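Long-range contacts in probable host range protein 2-3 (Myxoma virus, PDB 5CZ3), which probably supports multiplication of the virus in different host cell types, as a member of the C7 family of poxvirus host-range proteins: residues A[26-31]-A[134-139]; A[49-54]-A[89-94]; A[67-72]-A[102-107]. All coordinates share one frame; numbering follows the deposited sequence.

Interaction 1 of 3, residues A[26-31]-A[134-139]; sequences NLFDGD and RTYTYI
Phe28 is sandwiched between two residues of one loop, with CG of Arg134 over one face of its ring and the Tyr136 ring over the opposite face. The two loops belong to a beta-sandwich: 26-31 lies in the loop between strands 20-23 and 34-40, while residues 134-139 lead into strand 138-140. Tyr136 makes an offset stack, ring centroids 4.5 Å apart and planes 14° from parallel. On the other side Arg134 CG makes a CH-pi contact, 3.9 Å from the Phe28 centroid. Phe28 reaches this slot with CG between its own backbone N and carbonyl carbon (chi1 53°). Its backbone is tied down as well, Phe28 N donating to Arg134 O at 3.0 Å. Beyond the ring the Arg134 chain bends at chi3 (74°), bringing NE and NH2 to Asp29 O in two weak bonds. The Asp29 carboxylate turns elsewhere, to His2 and the backbone N atoms of Glu5 and Gly6. Thr135 OG1 closes an ST turn by accepting from Thr137 N and also bonds to Ser132 O, while CG2 packs 4.0 Å from Leu27 CD2. One water bridges the loops, donating to Asn26 O at 2.7 Å and accepting from Tyr136 N at 2.9 Å.

Interaction 2 of 3, residues A[49-54]-A[89-94]; sequences FILVLE and YKVVIY
The Phe49 and Tyr89 rings are both met at their edges by the partner strand. Val91 O and Ile93 CD1 lie near the plane of the Phe49 ring, the methyl 3.6 Å from Phe49 CE1; Leu51 O and Leu53 CD2 border the Tyr89 ring, with Leu53 CD2 4.2 Å from Tyr89 CE1. Phe49 and Val91 stand side by side and point the same way, Phe49 CB touching Val91 CG1 at 3.6 Å. That methyl sits between the backbone N and carbonyl carbon of Val91 (chi1 62°), which turns it to the Phe49 side. Leu51 and Tyr89 meet through their CB atoms on this same face. On the opposite sheet face, Ile50 CG1 and Lys90 CG approach at 4.2 Å before the extended lysine chain leads off to the exposed surface. The backbone evidence is regular: Phe49 with Val91 and Leu51 with Tyr89 are hydrogen-bonded pairs, and Ile50 with Lys90 is the non-hydrogen-bonded pair between them. Phe49 N to Val91 O, at 2.8 Å, is nearly straight, with 174° at the hydrogen. Strand 10-15 flanks 45-54, and Phe49 also packs on Ile37 and Leu39 of strand 34-40 in the other sheet, the two-layered arrangement characteristic of a beta-sandwich.

Interaction 3 of 3, residues A[67-72]-A[102-107]; sequences HMRLNG and RFYSDV
His67 and Tyr104 cross at about a right angle, with His67 CB rather than the imidazole over the phenol face. This CB lies 3.8 Å from the Tyr104 centroid, a CH-pi contact over the ring face; the two rings themselves are oblique, their planes at 42°. Tyr104 is placed over the partner strand by its CG, which stands between backbone N and carbonyl carbon (chi1 60°). At the edge of the same ring lies Arg69 CG, 3.7 Å from Tyr104 OH, and the guanidinium plane is turned only 5° from that of the phenol. Arg69 NH1 is anchored within its own segment, donating to Gly72 O at 2.9 Å.

On the opposite sheet face Met68 and Phe103 lie obliquely to each other. Met68 CG comes over the ring, offset toward its rim, while SD lies 3.6 Å from Phe103 CE1 in a Met-aromatic contact. The backbones are antiparallel, with His67-Tyr104 and Arg69-Arg102 as hydrogen-bonded pairs flanking Met68-Phe103; His67 N to Tyr104 O measures 2.9 Å. Strand 67-70 lies between 73-75 and 99-104, with 34-40 on the far side of 99-104, and Met68 reaches Val91 and Ile93 of strand 87-95 in the facing sheet.

Interactions 2 and 3 occupy the two facing sheets, their centres about 13 Å apart, and meet in the core: Ile93 CG2 is 3.7 Å from Met68 CE, and Leu51 CD2 is 3.9 Å from Phe103 CD1. Their segments alternate along the chain, because the chain crosses between the sheets three times from strand 45-54 to 99-104. Interaction 1 brackets all four, and its centre lies about 17 Å from that of interaction 3 and about 18 Å from that of interaction 2. It shares the antiparallel sheet with interaction 2 through strand 138-140 and touches interaction 3 where Asp31 O approaches Asp106 OD2. Its pairing brings the loop after strand 20-23 to the approach of edge strand 138-140.

Interaction 1 of 3, residues A[26-31]-A[134-139]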
loop_
_atom_site.group_PDB
_atom_site.type_symbol
_atom_site.label_atom_id
_atom_site.label_comp_id
_atom_site.label_asym_id
_atom_site.label_seq_id
_atom_site.Cartn_x
_atom_site.Cartn_y
_atom_site.Cartn_z
ATOM N N ASN A 26 2.078 1.503 6.899
ATOM C CA ASN A 26 2.496 2.827 7.353
ATOM C C ASN A 26 3.793 2.841 8.157
ATOM O O ASN A 26 4.098 1.893 8.883
ATOM C CB ASN A 26 1.390 3.441 8.204
ATOM C CG ASN A 26 1.025 2.567 9.387
ATOM O OD1 ASN A 26 0.159 1.697 9.287
ATOM N ND2 ASN A 26 1.695 2.784 10.514
ATOM N N LEU A 27 4.550 3.925 8.027
ATOM C CA LEU A 27 5.697 4.160 8.895
ATOM C C LEU A 27 5.198 4.306 10.326
ATOM O O LEU A 27 4.155 4.920 10.553
ATOM C CB LEU A 27 6.462 5.414 8.468
ATOM C CG LEU A 27 6.922 5.521 7.015
ATOM C CD1 LEU A 27 7.572 6.874 6.768
ATOM C CD2 LEU A 27 7.880 4.391 6.663
ATOM N N PHE A 28 5.921 3.754 11.296
ATOM C CA PHE A 28 5.480 3.893 12.680
ATOM C C PHE A 28 5.811 5.289 13.205
ATOM O O PHE A 28 5.447 5.641 14.328
ATOM C CB PHE A 28 6.081 2.804 13.585
ATOM C CG PHE A 28 7.581 2.682 13.519
ATOM C CD1 PHE A 28 8.401 3.612 14.139
ATOM C CD2 PHE A 28 8.169 1.599 12.885
ATOM C CE1 PHE A 28 9.780 3.484 14.093
ATOM C CE2 PHE A 28 9.545 1.464 12.838
ATOM C CZ PHE A 28 10.351 2.407 13.445
ATOM N N ASP A 29 6.494 6.076 12.377
ATOM C CA ASP A 29 6.701 7.495 12.639
ATOM C C ASP A 29 7.152 8.222 11.377
ATOM O O ASP A 29 8.155 7.855 10.764
ATOM C CB ASP A 29 7.725 7.706 13.753
ATOM C CG ASP A 29 7.899 9.168 14.109
ATOM O OD1 ASP A 29 7.058 9.702 14.863
ATOM O OD2 ASP A 29 8.876 9.785 13.633
ATOM N N GLY A 30 6.405 9.254 10.995
ATOM C CA GLY A 30 6.749 10.063 9.839
ATOM C C GLY A 30 5.542 10.418 8.994
ATOM O O GLY A 30 4.671 9.580 8.764
ATOM N N ASP A 31 5.486 11.665 8.529
ATOM C CA ASP A 31 4.392 12.104 7.670
ATOM C C ASP A 31 4.632 11.658 6.233
ATOM O O ASP A 31 4.880 12.476 5.345
ATOM C CB ASP A 31 4.220 13.623 7.731
ATOM C CG ASP A 31 3.022 14.105 6.932
ATOM O OD1 ASP A 31 2.073 13.315 6.748
ATOM O OD2 ASP A 31 3.031 15.270 6.482
ATOM N N ARG A 134 10.825 1.249 7.917
ATOM C CA ARG A 134 10.487 1.870 9.190
ATOM C C ARG A 134 9.031 1.572 9.543
ATOM O O ARG A 134 8.256 2.477 9.848
ATOM C CB ARG A 134 10.738 3.379 9.133
ATOM C CG ARG A 134 10.864 4.045 10.494
ATOM C CD ARG A 134 11.675 5.326 10.414
ATOM N NE ARG A 134 10.938 6.416 9.784
ATOM C CZ ARG A 134 11.503 7.530 9.331
ATOM N NH1 ARG A 134 12.815 7.699 9.433
ATOM N NH2 ARG A 134 10.760 8.475 8.773
ATOM N N THR A 135 8.657 0.295 9.479
ATOM C CA THR A 135 7.289 -0.121 9.774
ATOM C C THR A 135 7.238 -1.379 10.636
ATOM O O THR A 135 8.260 -2.005 10.916
ATOM C CB THR A 135 6.477 -0.410 8.489
ATOM O OG1 THR A 135 6.760 -1.739 8.033
ATOM C CG2 THR A 135 6.800 0.587 7.386
ATOM N N TYR A 136 6.025 -1.738 11.047
ATOM C CA TYR A 136 5.765 -2.997 11.729
ATOM C C TYR A 136 4.806 -3.826 10.884
ATOM O O TYR A 136 3.906 -4.483 11.407
ATOM C CB TYR A 136 5.179 -2.756 13.120
ATOM C CG TYR A 136 6.080 -1.963 14.036
ATOM C CD1 TYR A 136 7.422 -2.286 14.172
ATOM C CD2 TYR A 136 5.587 -0.889 14.765
ATOM C CE1 TYR A 136 8.250 -1.565 15.010
ATOM C CE2 TYR A 136 6.408 -0.160 15.605
ATOM C CZ TYR A 136 7.738 -0.503 15.724
ATOM O OH TYR A 136 8.560 0.220 16.559
ATOM N N THR A 137 5.008 -3.781 9.572
ATOM C CA THR A 137 4.104 -4.422 8.630
ATOM C C THR A 137 4.124 -5.946 8.732
ATOM O O THR A 137 5.139 -6.550 9.083
ATOM C CB THR A 137 4.435 -4.015 7.181
ATOM O OG1 THR A 137 3.435 -4.531 6.295
ATOM C CG2 THR A 137 5.805 -4.537 6.769
ATOM N N TYR A 138 2.982 -6.555 8.435
ATOM C CA TYR A 138 2.865 -8.005 8.396
ATOM C C TYR A 138 1.849 -8.391 7.331
ATOM O O TYR A 138 0.996 -7.586 6.960
ATOM C CB TYR A 138 2.461 -8.563 9.764
ATOM C CG TYR A 138 1.063 -8.188 10.211
ATOM C CD1 TYR A 138 0.824 -6.999 10.891
ATOM C CD2 TYR A 138 -0.015 -9.030 9.968
ATOM C CE1 TYR A 138 -0.450 -6.654 11.305
ATOM C CE2 TYR A 138 -1.292 -8.694 10.376
ATOM C CZ TYR A 138 -1.504 -7.506 11.045
ATOM O OH TYR A 138 -2.774 -7.168 11.454
ATOM N N ILE A 139 1.940 -9.620 6.839
ATOM C CA ILE A 139 1.055 -10.065 5.772
ATOM C C ILE A 139 0.172 -11.230 6.198
ATOM O O ILE A 139 0.664 -12.286 6.592
ATOM C CB ILE A 139 1.849 -10.480 4.521
ATOM C CG1 ILE A 139 2.693 -9.311 4.013
ATOM C CG2 ILE A 139 0.908 -10.961 3.434
ATOM C CD1 ILE A 139 3.561 -9.660 2.824
HETATM O O HOH W 1 3.680 -0.126 10.577
#

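Interaction 2 of 3, residues A[49-54]-A[89-94]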
loop_
_atom_site.group_PDB
_atom_site.type_symbol
_atom_site.label_atom_id
_atom_site.label_comp_id
_atom_site.label_asym_id
_atom_site.label_seq_id
_atom_site.Cartn_x
_atom_site.Cartn_y
_atom_site.Cartn_z
ATOM N N PHE A 49 -5.955 -3.330 -6.231
ATOM C CA PHE A 49 -5.456 -2.866 -4.941
ATOM C C PHE A 49 -6.502 -2.017 -4.231
ATOM O O PHE A 49 -7.052 -1.085 -4.815
ATOM C CB PHE A 49 -4.174 -2.046 -5.100
ATOM C CG PHE A 49 -3.026 -2.805 -5.698
ATOM C CD1 PHE A 49 -2.888 -2.911 -7.072
ATOM C CD2 PHE A 49 -2.067 -3.388 -4.887
ATOM C CE1 PHE A 49 -1.826 -3.598 -7.623
ATOM C CE2 PHE A 49 -1.004 -4.078 -5.432
ATOM C CZ PHE A 49 -0.883 -4.183 -6.802
ATOM N N ILE A 50 -6.773 -2.335 -2.971
ATOM C CA ILE A 50 -7.568 -1.449 -2.132
ATOM C C ILE A 50 -6.717 -0.965 -0.966
ATOM O O ILE A 50 -6.247 -1.760 -0.152
ATOM C CB ILE A 50 -8.847 -2.133 -1.613
ATOM C CG1 ILE A 50 -9.859 -2.274 -2.750
ATOM C CG2 ILE A 50 -9.458 -1.329 -0.475
ATOM C CD1 ILE A 50 -11.195 -2.823 -2.318
ATOM N N LEU A 51 -6.503 0.345 -0.906
ATOM C CA LEU A 51 -5.701 0.946 0.152
ATOM C C LEU A 51 -6.591 1.698 1.126
ATOM O O LEU A 51 -7.303 2.625 0.738
ATOM C CB LEU A 51 -4.643 1.893 -0.426
ATOM C CG LEU A 51 -3.594 1.341 -1.398
ATOM C CD1 LEU A 51 -4.117 1.306 -2.827
ATOM C CD2 LEU A 51 -2.311 2.155 -1.317
ATOM N N VAL A 52 -6.553 1.296 2.391
ATOM C CA VAL A 52 -7.322 1.980 3.420
ATOM C C VAL A 52 -6.402 2.860 4.255
ATOM O O VAL A 52 -5.650 2.371 5.098
ATOM C CB VAL A 52 -8.061 0.988 4.329
ATOM C CG1 VAL A 52 -8.856 1.737 5.387
ATOM C CG2 VAL A 52 -8.971 0.088 3.499
ATOM N N LEU A 53 -6.463 4.163 4.006
ATOM C CA LEU A 53 -5.590 5.120 4.673
ATOM C C LEU A 53 -6.309 5.844 5.804
ATOM O O LEU A 53 -7.423 6.339 5.629
ATOM C CB LEU A 53 -5.050 6.135 3.664
ATOM C CG LEU A 53 -4.180 7.266 4.216
ATOM C CD1 LEU A 53 -2.877 6.719 4.779
ATOM C CD2 LEU A 53 -3.908 8.313 3.144
ATOM N N GLU A 54 -5.664 5.902 6.964
ATOM C CA GLU A 54 -6.203 6.630 8.106
ATOM C C GLU A 54 -5.198 7.667 8.588
ATOM O O GLU A 54 -4.405 7.396 9.491
ATOM C CB GLU A 54 -6.562 5.669 9.238
ATOM C CG GLU A 54 -7.609 4.642 8.856
ATOM C CD GLU A 54 -7.739 3.536 9.882
ATOM O OE1 GLU A 54 -7.591 3.824 11.088
ATOM O OE2 GLU A 54 -7.985 2.380 9.481
ATOM N N TYR A 89 -8.679 4.247 -1.181
ATOM C CA TYR A 89 -8.218 4.242 -2.564
ATOM C C TYR A 89 -8.437 2.878 -3.213
ATOM O O TYR A 89 -8.374 1.844 -2.547
ATOM C CB TYR A 89 -6.734 4.611 -2.644
ATOM C CG TYR A 89 -6.391 6.019 -2.206
ATOM C CD1 TYR A 89 -6.168 6.318 -0.868
ATOM C CD2 TYR A 89 -6.267 7.044 -3.135
ATOM C CE1 TYR A 89 -5.842 7.601 -0.468
ATOM C CE2 TYR A 89 -5.940 8.329 -2.744
ATOM C CZ TYR A 89 -5.730 8.601 -1.410
ATOM O OH TYR A 89 -5.407 9.880 -1.019
ATOM N N LYS A 90 -8.689 2.882 -4.516
ATOM C CA LYS A 90 -8.800 1.644 -5.276
ATOM C C LYS A 90 -8.155 1.808 -6.644
ATOM O O LYS A 90 -8.519 2.704 -7.406
ATOM C CB LYS A 90 -10.263 1.221 -5.431
ATOM C CG LYS A 90 -10.449 -0.050 -6.254
ATOM C CD LYS A 90 -11.905 -0.497 -6.284
ATOM C CE LYS A 90 -12.078 -1.760 -7.119
ATOM N NZ LYS A 90 -13.484 -2.256 -7.106
ATOM N N VAL A 91 -7.190 0.949 -6.952
ATOM C CA VAL A 91 -6.538 0.997 -8.251
ATOM C C VAL A 91 -6.474 -0.400 -8.866
ATOM O O VAL A 91 -6.267 -1.395 -8.171
ATOM C CB VAL A 91 -5.114 1.616 -8.152
ATOM C CG1 VAL A 91 -4.207 0.778 -7.273
ATOM C CG2 VAL A 91 -4.505 1.796 -9.534
ATOM N N VAL A 92 -6.690 -0.465 -10.174
ATOM C CA VAL A 92 -6.617 -1.720 -10.905
ATOM C C VAL A 92 -5.589 -1.603 -12.021
ATOM O O VAL A 92 -5.671 -0.708 -12.862
ATOM C CB VAL A 92 -7.984 -2.117 -11.494
ATOM C CG1 VAL A 92 -7.847 -3.341 -12.384
ATOM C CG2 VAL A 92 -8.992 -2.367 -10.376
ATOM N N ILE A 93 -4.610 -2.500 -12.015
ATOM C CA ILE A 93 -3.590 -2.515 -13.053
ATOM C C ILE A 93 -3.721 -3.765 -13.907
ATOM O O ILE A 93 -4.260 -4.780 -13.464
ATOM C CB ILE A 93 -2.171 -2.457 -12.462
ATOM C CG1 ILE A 93 -1.918 -3.670 -11.565
ATOM C CG2 ILE A 93 -1.972 -1.167 -11.686
ATOM C CD1 ILE A 93 -0.511 -3.742 -11.016
ATOM N N TYR A 94 -3.232 -3.683 -15.137
ATOM C CA TYR A 94 -3.209 -4.835 -16.021
ATOM C C TYR A 94 -1.771 -5.235 -16.319
ATOM O O TYR A 94 -0.992 -4.433 -16.834
ATOM C CB TYR A 94 -3.957 -4.538 -17.320
ATOM C CG TYR A 94 -3.831 -5.640 -18.342
ATOM C CD1 TYR A 94 -4.624 -6.777 -18.267
ATOM C CD2 TYR A 94 -2.913 -5.549 -19.379
ATOM C CE1 TYR A 94 -4.508 -7.791 -19.199
ATOM C CE2 TYR A 94 -2.790 -6.554 -20.312
ATOM C CZ TYR A 94 -3.589 -7.673 -20.219
ATOM O OH TYR A 94 -3.472 -8.679 -21.148
#

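Interaction 3 of 3, residues A[67-72]-A[102-107]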
loop_
_atom_site.group_PDB
_atom_site.type_symbol
_atom_site.label_atom_id
_atom_site.label_comp_id
_atom_site.label_asym_id
_atom_site.label_seq_id
_atom_site.Cartn_x
_atom_site.Cartn_y
_atom_site.Cartn_z
ATOM N N HIS A 67 0.389 8.306 -4.560
ATOM C CA HIS A 67 0.696 8.119 -5.971
ATOM C C HIS A 67 1.246 6.720 -6.213
ATOM O O HIS A 67 1.574 6.000 -5.269
ATOM C CB HIS A 67 1.691 9.176 -6.451
ATOM C CG HIS A 67 1.224 10.581 -6.237
ATOM N ND1 HIS A 67 1.815 11.432 -5.327
ATOM C CD2 HIS A 67 0.219 11.284 -6.811
ATOM C CE1 HIS A 67 1.197 12.598 -5.353
ATOM N NE2 HIS A 67 0.223 12.535 -6.244
ATOM N N MET A 68 1.341 6.333 -7.480
ATOM C CA MET A 68 1.831 5.005 -7.822
ATOM C C MET A 68 2.471 4.957 -9.204
ATOM O O MET A 68 1.992 5.588 -10.147
ATOM C CB MET A 68 0.692 3.984 -7.743
ATOM C CG MET A 68 1.052 2.596 -8.253
ATOM S SD MET A 68 -0.397 1.591 -8.627
ATOM C CE MET A 68 0.382 0.065 -9.143
ATOM N N ARG A 69 3.567 4.213 -9.310
ATOM C CA ARG A 69 4.165 3.909 -10.600
ATOM C C ARG A 69 4.296 2.405 -10.788
ATOM O O ARG A 69 4.858 1.712 -9.938
ATOM C CB ARG A 69 5.536 4.571 -10.743
ATOM C CG ARG A 69 5.491 6.080 -10.842
ATOM C CD ARG A 69 6.803 6.619 -11.378
ATOM N NE ARG A 69 6.804 8.076 -11.450
ATOM C CZ ARG A 69 6.504 8.768 -12.545
ATOM N NH1 ARG A 69 6.182 8.134 -13.663
ATOM N NH2 ARG A 69 6.530 10.094 -12.523
ATOM N N LEU A 70 3.768 1.908 -11.901
ATOM C CA LEU A 70 3.931 0.508 -12.269
ATOM C C LEU A 70 4.974 0.393 -13.370
ATOM O O LEU A 70 4.751 0.854 -14.490
ATOM C CB LEU A 70 2.604 -0.099 -12.728
ATOM C CG LEU A 70 2.659 -1.580 -13.108
ATOM C CD1 LEU A 70 2.942 -2.434 -11.881
ATOM C CD2 LEU A 70 1.372 -2.020 -13.789
ATOM N N ASN A 71 6.108 -0.218 -13.040
ATOM C CA ASN A 71 7.228 -0.353 -13.967
ATOM C C ASN A 71 7.659 0.992 -14.545
ATOM O O ASN A 71 8.000 1.092 -15.723
ATOM C CB ASN A 71 6.877 -1.321 -15.100
ATOM C CG ASN A 71 6.613 -2.730 -14.603
ATOM O OD1 ASN A 71 7.194 -3.171 -13.610
ATOM N ND2 ASN A 71 5.733 -3.445 -15.294
ATOM N N GLY A 72 7.628 2.027 -13.710
ATOM C CA GLY A 72 8.076 3.348 -14.110
ATOM C C GLY A 72 6.971 4.276 -14.584
ATOM O O GLY A 72 7.121 5.496 -14.536
ATOM N N ARG A 102 5.136 0.647 -7.190
ATOM C CA ARG A 102 5.630 1.555 -6.164
ATOM C C ARG A 102 4.576 2.568 -5.743
ATOM O O ARG A 102 4.181 3.422 -6.534
ATOM C CB ARG A 102 6.875 2.296 -6.656
ATOM C CG ARG A 102 8.094 1.421 -6.870
ATOM C CD ARG A 102 9.340 2.281 -6.982
ATOM N NE ARG A 102 10.549 1.553 -6.608
ATOM C CZ ARG A 102 11.388 1.008 -7.479
ATOM N NH1 ARG A 102 11.152 1.112 -8.779
ATOM N NH2 ARG A 102 12.465 0.363 -7.052
ATOM N N PHE A 103 4.126 2.474 -4.498
ATOM C CA PHE A 103 3.259 3.499 -3.929
ATOM C C PHE A 103 4.110 4.490 -3.148
ATOM O O PHE A 103 5.096 4.104 -2.522
ATOM C CB PHE A 103 2.187 2.878 -3.033
ATOM C CG PHE A 103 1.173 2.063 -3.783
ATOM C CD1 PHE A 103 0.076 2.672 -4.370
ATOM C CD2 PHE A 103 1.317 0.692 -3.904
ATOM C CE1 PHE A 103 -0.859 1.928 -5.064
ATOM C CE2 PHE A 103 0.385 -0.059 -4.596
ATOM C CZ PHE A 103 -0.704 0.561 -5.176
ATOM N N TYR A 104 3.740 5.767 -3.193
ATOM C CA TYR A 104 4.537 6.802 -2.543
ATOM C C TYR A 104 3.765 8.097 -2.321
ATOM O O TYR A 104 2.885 8.455 -3.103
ATOM C CB TYR A 104 5.798 7.093 -3.362
ATOM C CG TYR A 104 5.532 7.583 -4.771
ATOM C CD1 TYR A 104 5.265 6.690 -5.800
ATOM C CD2 TYR A 104 5.560 8.939 -5.073
ATOM C CE1 TYR A 104 5.025 7.132 -7.090
ATOM C CE2 TYR A 104 5.320 9.391 -6.360
ATOM C CZ TYR A 104 5.055 8.483 -7.363
ATOM O OH TYR A 104 4.817 8.926 -8.644
ATOM N N SER A 105 4.111 8.793 -1.244
ATOM C CA SER A 105 3.552 10.107 -0.957
ATOM C C SER A 105 4.604 11.183 -1.187
ATOM O O SER A 105 4.278 12.359 -1.349
ATOM C CB SER A 105 3.035 10.174 0.480
ATOM O OG SER A 105 4.085 9.974 1.413
ATOM N N ASP A 106 5.868 10.770 -1.200
ATOM C CA ASP A 106 6.978 11.704 -1.337
ATOM C C ASP A 106 8.041 11.191 -2.305
ATOM O O ASP A 106 8.077 10.004 -2.636
ATOM C CB ASP A 106 7.607 11.982 0.030
ATOM C CG ASP A 106 6.607 12.527 1.031
ATOM O OD1 ASP A 106 6.428 13.761 1.080
ATOM O OD2 ASP A 106 5.998 11.722 1.768
ATOM N N VAL A 107 8.907 12.098 -2.748
ATOM C CA VAL A 107 9.961 11.774 -3.704
ATOM C C VAL A 107 11.311 11.640 -3.001
ATOM O O VAL A 107 12.172 10.866 -3.424
ATOM C CB VAL A 107 10.061 12.848 -4.808
ATOM C CG2 VAL A 107 8.698 13.078 -5.443
#